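Local coordinates for protein UL37 (Suid herpesvirus 1, PDB 5J2Z) that is a viral tegument protein that probably guides retrograde axonal transport of alpha-herpesviruses to promote neuroinvasion, represented here by its calcium-bearing N-terminal half, at residues H82-G87 / M174-D179; E157-A162 / Y183-T188; A311-T316 / R355-R360; G378-R383 / D403-L408. The protein carries 5 engineered substitutions. All blocks are in the same frame, centred on the assembly; numbering follows the deposited sequence.

Contact 1: residues H82-G87 / M174-D179; sequences HDWDEG and MDFVQD. With CA (calcium ion), chain C; CA (calcium ion), chain B; CA (calcium ion), chain G; CA (calcium ion), chain J.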
# COMPACT_ATOMS: atom_id res chain seq x y z
N HIS A 82 10.20 -2.80 -13.87
CA HIS A 82 11.27 -3.25 -13.00
C HIS A 82 10.75 -4.23 -11.95
O HIS A 82 9.69 -4.01 -11.36
CB HIS A 82 11.93 -2.05 -12.29
CG HIS A 82 13.06 -2.43 -11.39
ND1 HIS A 82 14.09 -3.26 -11.78
CD2 HIS A 82 13.32 -2.08 -10.11
CE1 HIS A 82 14.93 -3.41 -10.77
NE2 HIS A 82 14.49 -2.70 -9.75
N ASP A 83 11.53 -5.27 -11.69
CA ASP A 83 11.25 -6.26 -10.65
C ASP A 83 11.82 -5.75 -9.33
O ASP A 83 13.01 -5.87 -9.06
CB ASP A 83 11.88 -7.59 -11.05
CG ASP A 83 11.69 -8.69 -10.00
OD1 ASP A 83 11.28 -8.38 -8.86
OD2 ASP A 83 11.95 -9.86 -10.33
N TRP A 84 10.96 -5.21 -8.46
CA TRP A 84 11.51 -4.54 -7.28
C TRP A 84 12.13 -5.48 -6.24
O TRP A 84 12.77 -4.99 -5.31
CB TRP A 84 10.43 -3.66 -6.63
CG TRP A 84 10.38 -2.35 -7.36
CD1 TRP A 84 9.44 -1.94 -8.26
CD2 TRP A 84 11.38 -1.33 -7.32
NE1 TRP A 84 9.77 -0.70 -8.75
CE2 TRP A 84 10.96 -0.30 -8.19
CE3 TRP A 84 12.58 -1.17 -6.63
CZ2 TRP A 84 11.70 0.87 -8.38
CZ3 TRP A 84 13.31 -0.01 -6.81
CH2 TRP A 84 12.87 1.00 -7.68
N ASP A 85 12.02 -6.79 -6.39
CA ASP A 85 12.80 -7.67 -5.52
C ASP A 85 14.30 -7.47 -5.67
O ASP A 85 15.05 -7.79 -4.74
CB ASP A 85 12.46 -9.14 -5.80
CG ASP A 85 11.00 -9.44 -5.62
OD1 ASP A 85 10.36 -8.88 -4.70
OD2 ASP A 85 10.50 -10.25 -6.41
N GLU A 86 14.77 -6.97 -6.83
CA GLU A 86 16.18 -6.68 -7.02
C GLU A 86 16.61 -5.35 -6.41
O GLU A 86 17.80 -5.03 -6.44
CB GLU A 86 16.56 -6.66 -8.51
CG GLU A 86 15.65 -7.39 -9.44
CD GLU A 86 16.06 -8.81 -9.65
OE1 GLU A 86 15.62 -9.43 -10.64
OE2 GLU A 86 16.84 -9.31 -8.82
N GLY A 87 15.67 -4.55 -5.90
CA GLY A 87 16.02 -3.25 -5.36
C GLY A 87 16.57 -2.29 -6.42
O GLY A 87 16.34 -2.42 -7.62
N MET A 174 5.80 7.44 -14.34
CA MET A 174 6.58 6.33 -14.88
C MET A 174 6.20 5.03 -14.18
O MET A 174 5.93 5.00 -12.98
CB MET A 174 8.08 6.62 -14.74
CG MET A 174 8.46 7.92 -15.46
SD MET A 174 10.22 8.33 -15.52
CE MET A 174 10.14 9.87 -16.44
N ASP A 175 6.15 3.94 -14.96
CA ASP A 175 5.67 2.67 -14.44
C ASP A 175 6.53 2.17 -13.28
O ASP A 175 5.99 1.73 -12.25
CB ASP A 175 5.62 1.62 -15.56
CG ASP A 175 4.69 2.03 -16.73
OD1 ASP A 175 3.88 2.96 -16.57
OD2 ASP A 175 4.77 1.40 -17.82
N PHE A 176 7.86 2.23 -13.41
CA PHE A 176 8.70 1.69 -12.34
C PHE A 176 8.54 2.48 -11.05
O PHE A 176 8.76 1.94 -9.96
CB PHE A 176 10.18 1.63 -12.77
CG PHE A 176 10.89 2.97 -12.76
CD1 PHE A 176 10.84 3.81 -13.87
CD2 PHE A 176 11.63 3.37 -11.65
CE1 PHE A 176 11.48 5.04 -13.86
CE2 PHE A 176 12.27 4.60 -11.64
CZ PHE A 176 12.19 5.44 -12.75
N VAL A 177 8.14 3.76 -11.13
CA VAL A 177 7.89 4.53 -9.92
C VAL A 177 6.59 4.07 -9.26
O VAL A 177 6.53 3.84 -8.05
CB VAL A 177 7.84 6.04 -10.23
CG1 VAL A 177 7.34 6.78 -9.03
CG2 VAL A 177 9.20 6.52 -10.59
N GLN A 178 5.54 3.94 -10.06
CA GLN A 178 4.25 3.51 -9.54
C GLN A 178 4.32 2.10 -8.95
O GLN A 178 3.72 1.81 -7.91
CB GLN A 178 3.20 3.62 -10.65
CG GLN A 178 2.85 5.07 -10.97
CD GLN A 178 2.18 5.76 -9.79
OE1 GLN A 178 1.27 5.23 -9.17
NE2 GLN A 178 2.66 6.95 -9.46
N ASP A 179 5.08 1.22 -9.60
CA ASP A 179 5.24 -0.13 -9.07
C ASP A 179 6.01 -0.11 -7.75
O ASP A 179 5.78 -0.96 -6.89
CB ASP A 179 5.93 -1.01 -10.11
CG ASP A 179 5.66 -2.49 -9.90
OD1 ASP A 179 4.56 -2.87 -9.45
OD2 ASP A 179 6.57 -3.29 -10.21
CA CA C . 10.58 -11.05 -8.48
CA CA B . 14.06 -11.16 -10.64
CA CA G . 7.43 -5.16 -11.26
CA CA J . 17.03 -11.84 -8.01
O HOH W 1 13.90 -10.46 -12.89

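Contact 2: residues E157-A162 / Y183-T188; sequences EQTARA and YVAQHT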
# COMPACT_ATOMS: atom_id res chain seq x y z
N GLU A 157 -0.25 7.40 6.16
CA GLU A 157 -0.27 8.64 5.38
C GLU A 157 1.14 9.06 4.95
O GLU A 157 1.29 9.75 3.94
CB GLU A 157 -0.92 9.76 6.20
CG GLU A 157 -2.24 9.39 6.87
CD GLU A 157 -2.09 9.02 8.35
OE1 GLU A 157 -2.11 9.93 9.21
OE2 GLU A 157 -1.96 7.81 8.64
N GLN A 158 2.16 8.68 5.72
CA GLN A 158 3.55 8.94 5.38
C GLN A 158 4.17 7.85 4.53
O GLN A 158 5.32 7.99 4.11
CB GLN A 158 4.40 9.09 6.66
CG GLN A 158 4.21 10.40 7.42
CD GLN A 158 5.01 10.44 8.73
OE1 GLN A 158 5.99 9.71 8.91
NE2 GLN A 158 4.59 11.31 9.65
N THR A 159 3.44 6.75 4.31
CA THR A 159 3.99 5.62 3.57
C THR A 159 4.36 6.05 2.16
O THR A 159 3.49 6.37 1.34
CB THR A 159 2.99 4.45 3.55
OG1 THR A 159 2.98 3.82 4.85
CG2 THR A 159 3.38 3.41 2.47
N ALA A 160 5.67 6.09 1.88
CA ALA A 160 6.20 6.34 0.54
C ALA A 160 6.07 7.79 0.13
O ALA A 160 6.17 8.12 -1.05
CB ALA A 160 5.52 5.43 -0.50
N ARG A 161 5.86 8.68 1.10
CA ARG A 161 5.59 10.07 0.75
C ARG A 161 6.83 10.78 0.21
O ARG A 161 6.72 11.64 -0.67
CB ARG A 161 5.04 10.81 1.96
CG ARG A 161 3.54 10.72 2.03
CD ARG A 161 2.94 11.47 0.87
NE ARG A 161 1.62 10.96 0.53
CZ ARG A 161 0.81 11.51 -0.37
NH1 ARG A 161 1.18 12.61 -1.02
NH2 ARG A 161 -0.38 10.97 -0.60
N ALA A 162 8.02 10.44 0.71
CA ALA A 162 9.23 11.03 0.12
C ALA A 162 9.41 10.61 -1.33
O ALA A 162 10.19 11.24 -2.05
CB ALA A 162 10.47 10.67 0.94
N TYR A 183 5.20 -1.50 -3.99
CA TYR A 183 6.11 -2.37 -3.26
C TYR A 183 6.37 -1.83 -1.85
O TYR A 183 6.40 -2.60 -0.88
CB TYR A 183 7.43 -2.49 -4.04
CG TYR A 183 8.34 -3.60 -3.60
CD1 TYR A 183 8.21 -4.89 -4.13
CD2 TYR A 183 9.35 -3.37 -2.68
CE1 TYR A 183 9.05 -5.90 -3.75
CE2 TYR A 183 10.19 -4.38 -2.29
CZ TYR A 183 10.05 -5.64 -2.83
OH TYR A 183 10.91 -6.64 -2.42
N VAL A 184 6.58 -0.52 -1.72
CA VAL A 184 6.86 0.06 -0.40
C VAL A 184 5.65 -0.11 0.52
O VAL A 184 5.79 -0.48 1.69
CB VAL A 184 7.27 1.53 -0.54
CG1 VAL A 184 7.27 2.20 0.81
CG2 VAL A 184 8.68 1.66 -1.21
N ALA A 185 4.46 0.21 0.02
CA ALA A 185 3.24 0.02 0.80
C ALA A 185 3.14 -1.42 1.29
O ALA A 185 2.96 -1.69 2.48
CB ALA A 185 2.03 0.41 -0.05
N GLN A 186 3.29 -2.37 0.36
CA GLN A 186 3.25 -3.79 0.70
C GLN A 186 4.22 -4.15 1.82
O GLN A 186 3.96 -5.09 2.58
CB GLN A 186 3.54 -4.62 -0.55
CG GLN A 186 3.71 -6.10 -0.27
CD GLN A 186 3.98 -6.89 -1.54
OE1 GLN A 186 4.74 -6.43 -2.42
NE2 GLN A 186 3.36 -8.06 -1.66
N HIS A 187 5.34 -3.44 1.93
CA HIS A 187 6.36 -3.83 2.89
C HIS A 187 6.37 -3.01 4.17
O HIS A 187 7.12 -3.35 5.08
CB HIS A 187 7.75 -3.78 2.23
CG HIS A 187 7.99 -4.94 1.33
ND1 HIS A 187 7.70 -4.91 -0.02
CD2 HIS A 187 8.41 -6.20 1.60
CE1 HIS A 187 7.96 -6.09 -0.55
NE2 HIS A 187 8.40 -6.89 0.41
N THR A 188 5.51 -2.00 4.30
CA THR A 188 5.52 -1.18 5.50
C THR A 188 4.21 -1.18 6.27
O THR A 188 4.23 -1.28 7.50
CB THR A 188 5.94 0.28 5.13
OG1 THR A 188 4.87 0.97 4.51
CG2 THR A 188 7.04 0.24 4.14

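Contact 3: residues A311-T316 / R355-R360; sequences ADLDHT and RAVLDR. With CA (calcium ion), chain D; CA (calcium ion), chain F; CA (calcium ion), chain E.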
# COMPACT_ATOMS: atom_id res chain seq x y z
N ALA A 311 -19.18 -11.51 21.10
CA ALA A 311 -20.01 -12.19 20.11
C ALA A 311 -21.17 -12.97 20.74
O ALA A 311 -22.00 -13.52 20.00
CB ALA A 311 -19.15 -13.11 19.23
N ASP A 312 -21.25 -13.04 22.07
CA ASP A 312 -22.32 -13.80 22.73
C ASP A 312 -23.48 -12.86 23.03
O ASP A 312 -23.76 -12.49 24.17
CB ASP A 312 -21.78 -14.49 23.98
CG ASP A 312 -22.70 -15.60 24.49
OD1 ASP A 312 -23.65 -16.01 23.79
OD2 ASP A 312 -22.45 -16.07 25.61
N LEU A 313 -24.17 -12.48 21.94
CA LEU A 313 -25.11 -11.36 21.96
C LEU A 313 -26.38 -11.65 22.78
O LEU A 313 -26.98 -10.72 23.31
CB LEU A 313 -25.49 -10.99 20.53
CG LEU A 313 -24.30 -10.46 19.72
CD1 LEU A 313 -24.67 -10.29 18.25
CD2 LEU A 313 -23.83 -9.16 20.32
N ASP A 314 -26.80 -12.92 22.90
CA ASP A 314 -27.97 -13.18 23.71
C ASP A 314 -27.67 -13.10 25.21
O ASP A 314 -28.61 -12.98 26.01
CB ASP A 314 -28.58 -14.55 23.35
CG ASP A 314 -27.62 -15.68 23.55
OD1 ASP A 314 -26.48 -15.42 24.01
OD2 ASP A 314 -27.99 -16.83 23.25
N HIS A 315 -26.40 -13.13 25.60
CA HIS A 315 -26.00 -12.96 27.00
C HIS A 315 -25.40 -11.61 27.33
O HIS A 315 -25.62 -11.09 28.42
CB HIS A 315 -24.99 -14.03 27.41
CG HIS A 315 -25.62 -15.33 27.74
ND1 HIS A 315 -25.96 -16.25 26.77
CD2 HIS A 315 -26.04 -15.84 28.92
CE1 HIS A 315 -26.53 -17.29 27.35
NE2 HIS A 315 -26.59 -17.07 28.65
N THR A 316 -24.63 -11.03 26.42
CA THR A 316 -23.74 -9.93 26.77
C THR A 316 -23.88 -8.83 25.74
O THR A 316 -24.04 -9.09 24.55
CB THR A 316 -22.29 -10.46 26.84
OG1 THR A 316 -22.17 -11.26 28.02
CG2 THR A 316 -21.24 -9.32 26.84
N ARG A 355 -19.95 -11.15 11.47
CA ARG A 355 -20.82 -12.31 11.25
C ARG A 355 -21.85 -12.45 12.37
O ARG A 355 -23.03 -12.71 12.10
CB ARG A 355 -19.98 -13.57 11.13
CG ARG A 355 -20.72 -14.78 10.61
CD ARG A 355 -19.80 -15.73 9.83
NE ARG A 355 -18.44 -15.78 10.38
CZ ARG A 355 -17.34 -15.35 9.75
NH1 ARG A 355 -17.41 -14.85 8.52
NH2 ARG A 355 -16.16 -15.44 10.35
N ALA A 356 -21.43 -12.30 13.62
CA ALA A 356 -22.33 -12.48 14.76
C ALA A 356 -23.40 -11.39 14.83
O ALA A 356 -24.52 -11.64 15.30
CB ALA A 356 -21.51 -12.50 16.05
N VAL A 357 -23.09 -10.17 14.40
CA VAL A 357 -24.08 -9.11 14.49
C VAL A 357 -25.03 -9.14 13.30
O VAL A 357 -26.25 -9.01 13.47
CB VAL A 357 -23.39 -7.73 14.62
CG1 VAL A 357 -24.42 -6.62 14.42
CG2 VAL A 357 -22.74 -7.59 15.99
N LEU A 358 -24.50 -9.31 12.08
CA LEU A 358 -25.36 -9.33 10.90
C LEU A 358 -26.30 -10.53 10.88
O LEU A 358 -27.34 -10.48 10.21
CB LEU A 358 -24.53 -9.28 9.62
CG LEU A 358 -23.75 -7.97 9.48
CD1 LEU A 358 -23.26 -7.77 8.06
CD2 LEU A 358 -24.61 -6.81 9.93
N ASP A 359 -25.96 -11.60 11.61
CA ASP A 359 -26.89 -12.70 11.79
C ASP A 359 -28.16 -12.25 12.52
O ASP A 359 -29.23 -12.82 12.31
CB ASP A 359 -26.22 -13.85 12.53
CG ASP A 359 -26.87 -15.18 12.27
OD1 ASP A 359 -27.44 -15.36 11.17
OD2 ASP A 359 -26.82 -16.05 13.16
N ARG A 360 -28.05 -11.22 13.37
CA ARG A 360 -29.22 -10.65 14.03
C ARG A 360 -30.00 -9.67 13.16
O ARG A 360 -31.06 -9.19 13.59
CB ARG A 360 -28.79 -9.95 15.33
CG ARG A 360 -28.18 -10.86 16.40
CD ARG A 360 -29.20 -11.90 16.86
NE ARG A 360 -28.92 -12.41 18.21
CZ ARG A 360 -29.29 -11.81 19.35
NH1 ARG A 360 -29.96 -10.67 19.33
NH2 ARG A 360 -28.99 -12.37 20.51
CA CA D . -25.30 -17.40 22.64
CA CA F . -27.88 -17.96 12.05
CA CA E . -28.74 -18.78 21.99
O HOH W 2 -28.67 -19.49 24.08

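Contact 4: residues G378-R383 / D403-L408; sequences GGVVHR and DTLEPL. With NA (sodium ion), chain L.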
# COMPACT_ATOMS: atom_id res chain seq x y z
N GLY A 378 -14.52 -1.84 10.02
CA GLY A 378 -13.22 -2.36 10.42
C GLY A 378 -12.65 -3.36 9.44
O GLY A 378 -11.46 -3.31 9.10
N GLY A 379 -13.48 -4.28 8.96
CA GLY A 379 -13.01 -5.28 8.02
C GLY A 379 -12.63 -4.69 6.68
O GLY A 379 -11.79 -5.24 5.97
N VAL A 380 -13.25 -3.56 6.32
CA VAL A 380 -12.87 -2.88 5.09
C VAL A 380 -11.51 -2.21 5.26
O VAL A 380 -10.60 -2.36 4.42
CB VAL A 380 -13.97 -1.87 4.70
CG1 VAL A 380 -13.53 -1.10 3.44
CG2 VAL A 380 -15.32 -2.61 4.50
N VAL A 381 -11.33 -1.50 6.38
CA VAL A 381 -10.05 -0.88 6.69
C VAL A 381 -8.92 -1.91 6.64
O VAL A 381 -7.90 -1.70 5.99
CB VAL A 381 -10.13 -0.17 8.06
CG1 VAL A 381 -8.73 0.19 8.56
CG2 VAL A 381 -11.02 1.08 7.96
N HIS A 382 -9.10 -3.06 7.33
CA HIS A 382 -8.03 -4.07 7.34
C HIS A 382 -7.76 -4.64 5.94
O HIS A 382 -6.64 -5.08 5.67
CB HIS A 382 -8.36 -5.22 8.29
CG HIS A 382 -8.31 -4.86 9.75
ND1 HIS A 382 -7.13 -4.74 10.45
CD2 HIS A 382 -9.30 -4.63 10.64
CE1 HIS A 382 -7.39 -4.42 11.70
NE2 HIS A 382 -8.71 -4.35 11.85
N ARG A 383 -8.76 -4.68 5.05
CA ARG A 383 -8.48 -5.07 3.67
C ARG A 383 -7.61 -4.02 2.96
O ARG A 383 -6.71 -4.37 2.20
CB ARG A 383 -9.78 -5.27 2.88
CG ARG A 383 -10.57 -6.51 3.23
CD ARG A 383 -11.45 -6.95 2.07
NE ARG A 383 -12.73 -6.26 1.99
CZ ARG A 383 -13.37 -5.99 0.85
NH1 ARG A 383 -12.82 -6.34 -0.32
NH2 ARG A 383 -14.54 -5.37 0.86
N ASP A 403 -16.20 -0.85 -4.58
CA ASP A 403 -17.27 -1.31 -5.46
C ASP A 403 -17.99 -2.54 -4.90
O ASP A 403 -19.13 -2.80 -5.29
CB ASP A 403 -16.71 -1.62 -6.85
CG ASP A 403 -17.79 -1.62 -7.93
OD1 ASP A 403 -18.63 -0.69 -7.95
OD2 ASP A 403 -17.80 -2.54 -8.77
N THR A 404 -17.36 -3.28 -3.97
CA THR A 404 -17.99 -4.43 -3.33
C THR A 404 -18.88 -4.06 -2.14
O THR A 404 -19.49 -4.97 -1.55
CB THR A 404 -16.95 -5.46 -2.84
OG1 THR A 404 -16.23 -4.97 -1.70
CG2 THR A 404 -15.98 -5.83 -3.93
N LEU A 405 -18.96 -2.79 -1.74
CA LEU A 405 -19.64 -2.49 -0.48
C LEU A 405 -21.15 -2.54 -0.62
O LEU A 405 -21.84 -3.02 0.29
CB LEU A 405 -19.21 -1.12 0.05
CG LEU A 405 -17.71 -1.01 0.32
CD1 LEU A 405 -17.35 0.37 0.84
CD2 LEU A 405 -17.28 -2.12 1.30
N GLU A 406 -21.68 -2.04 -1.73
CA GLU A 406 -23.13 -2.06 -1.89
C GLU A 406 -23.66 -3.48 -2.00
O GLU A 406 -24.63 -3.81 -1.30
CB GLU A 406 -23.52 -1.19 -3.10
CG GLU A 406 -24.92 -0.62 -3.03
CD GLU A 406 -25.86 -1.29 -4.01
OE1 GLU A 406 -25.48 -1.39 -5.20
OE2 GLU A 406 -26.97 -1.72 -3.61
N PRO A 407 -23.08 -4.37 -2.81
CA PRO A 407 -23.58 -5.76 -2.82
C PRO A 407 -23.39 -6.47 -1.49
O PRO A 407 -24.21 -7.32 -1.14
CB PRO A 407 -22.75 -6.42 -3.94
CG PRO A 407 -22.17 -5.27 -4.73
CD PRO A 407 -22.01 -4.13 -3.79
N LEU A 408 -22.34 -6.14 -0.74
CA LEU A 408 -22.13 -6.78 0.55
C LEU A 408 -23.09 -6.24 1.61
O LEU A 408 -23.65 -7.01 2.38
CB LEU A 408 -20.69 -6.59 1.02
CG LEU A 408 -19.64 -7.53 0.44
CD1 LEU A 408 -18.25 -7.18 0.99
CD2 LEU A 408 -20.02 -8.98 0.74
NA NA L . -18.83 -2.07 -10.87
O HOH W 3 -20.67 -1.04 -9.31
O HOH W 4 -17.76 -4.22 -10.96

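Contact 1: residues H82-G87 / M174-D179
The indole of Trp84 overlaps the first turn of helix 175-188, its CZ2 coming to 4.1 Å from Phe176 CD2 at the rim of the phenyl ring. The pairing fastens a calcium-binding loop, held between helices 63-78 and 89-98, to the start of another helix in this all-helical half of UL37. Trp84 NE1 donates to Phe176 O (3.1 Å) in the carbonyl plane, on a lone pair, although an N-H...O angle of 141° leaves the bond bent. That bond helps fix the rotation of the indole, and one of its faces receives the imidazole of His82, whose CD2 sits over the ring centre. With His82 CG anti to the backbone N (chi1 -179°), the imidazole folds back across its own loop, where NE2 donates to Gly87 O (2.8 Å) nearly in the ring plane. The carbonyl of His82 serves the metal instead: its O binds a calcium ion at 2.5 Å, and Asp179 OD2 binds the same ion at 2.3 Å. The metal thus bridges two oxygens that would otherwise probably repel each other, and three further ligand atoms come from outside the two segments. Asp179 OD2 also lies at the indole edge, the carboxylate plane turned 57° from the ring. Leu91 of helix 89-98 packs against Trp84 and Phe176, and Phe134 stacks on the indole. Asp83 grips a second calcium with both carboxylate oxygens, beside Asp85 OD2, and shares OD2 with a third that Glu86 OE1 also binds. In an Asx turn, Asp83 OD1 accepts from Asp85 N (3.0 Å).

Contact 2: residues E157-A162 / Y183-T188
Thr159 reaches toward helix 175-188 between Ala185 and Thr188, and its branches divide the work. Its CB stands 4.1 Å from Thr188 OG1. From there CG2, anti to the backbone N, runs in over the helix, 3.5 Å from Thr188 OG1, with Ala185 CA at 3.8 Å and Ala185 CB slightly farther. The other branch, OG1, lies 3.4 Å from Thr188 OG1, the two side chains passing each other in opposite directions. Thr159 OG1 is hydrogen-bonded to Asn189 OD1, just beyond the helix end. Thr159 and Ala160 form the two central corners of a type II beta turn closed by Arg161 N donating to Gln158 O (3.1 Å). Ala160 takes positive phi (74°) at the second corner, and its CB meets Val184 CG1 at 3.9 Å. Pro390 lies against Ala160, while Phe134 and Ala137 of helix 120-137 pack on Val184, so the turn is seated among several parts of the helical fold. The short Ala185 side chain is consistent with the close approach of the threonine methyl to the helix backbone. Methyl groups carry most of this buried contact, which probably rests largely on apolar packing, with polar help from Asn189.

Contact 3: residues A311-T316 / R355-R360
Leu313 leaves its backbone with CG anti to the carbonyl carbon (chi1 -64°), which sends CD1 toward Ala356 and Val357, while a sharp bend of Arg360 at chi2 (-62°) brings its guanidinium back over Leu313 CB. That CB sits over one face of the group, offset toward its rim, at 3.8 Å from Arg360 NH2. Farther out, Leu313 CD1 packs against Val357 CG2 (4.0 Å) and lies beside Ala356 O. Ala311 CB meets Ala356 CB at 4.0 Å and extends the apolar strip toward the preceding helix, 307-310. Arg360 NH2 also comes within 3.3 Å of Asp314 N, but both are donors, so no bond forms; the arginine is held by packing across this contact and rests on Gln368 of helix 366-385. The contact joins a calcium-binding loop, between helices 307-310 and 321-328, to the C-terminal end of helix 347-358 near the surface of the fold. Asp312, the centre of an inverse gamma turn, binds one calcium ion through OD1 (2.4 Å), and Asp314 meets the same ion with both oxygens. Asp312 OD2 has a second hold on Thr290 OG1, and Asp312 O accepts from both His315 N and Thr316 N, which would keep the loop compact. Asp314 OD2 also binds another calcium (2.4 Å). His315 ND1 donates to Asp314 OD1 (2.9 Å) from above the carboxylate plane. Arg360 NH2 stays 5.3 Å from Asp314 OD1, too far for contact of the charges; the carboxylate is met by the two calcium ions. Asp359, next to Arg360, clasps a separate calcium ion with both carboxylate oxygens.

Contact 4: residues G378-R383 / D403-L408
Arg383, Leu405 and Val380 carry most of this contact, with a polar end at the arginine and an apolar end at the valine. Arg383 bends at chi3 (-84°) and sends its guanidinium across to Thr404, where NH2 donates to Thr404 OG1 at 3.1 Å. The bond is almost straight (N-H...O 171°), and the hydroxyl lies in the guanidinium plane, at the edge of the group. Thr404 OG1 is turned to a place between its own backbone N and carbonyl carbon (chi1 72°), and it is also hydrogen-bonded to Val401 O in the preceding helix. The hydroxyl thus stands between the arginine and the last turn of helix 392-403. Arg383 NH2 has apolar neighbours as well, Leu408 CD1 at 4.1 Å and Leu405 CD2 at 4.3 Å, both approaching obliquely to the guanidinium plane. Leu405 CD2 is the methyl that reaches inward, touching Val380 CG2 at 3.8 Å as the two side chains pass at a slant. Val401 packs on both Val380 and Arg383, and Val427 and Glu424 of helix 422-431 lie against Val380 and Leu405 respectively, so the apolar end is shared by several helices. Next to Thr404, Asp403 OD2 binds a sodium ion at 2.4 Å; a water that is also a sodium ligand donates to Asp403 OD1. The arrangement is helix-to-helix packing, joining helix 366-385 to the junction of helices 392-403 and 405-409. Arg383 is itself part of a calcium site seen for this protein, together with Asp386 and Asp387.

Contacts 1 and 2 form one neighbourhood: both use helix 175-188, their segments alternate along the chain, and they touch where Asp85 OD1 meets Tyr183 OH, their centres 13 Å apart. All four segments of contacts 1 and 2 belong to the conserved UL37 tegument protein family region. Contacts 3 and 4 follow later in the chain, in series, on the successive helices 347-358 and 366-385; their centres are 20 Å apart and their nearest atoms about 6 Å. Contact 3 lies 46 Å from contact 1 between centres. Contacts 1 and 3 each carry calcium in a loop, and contact 4 holds Arg383 of a further calcium site, so these sites are spread along an elongated, strand-free helical chain.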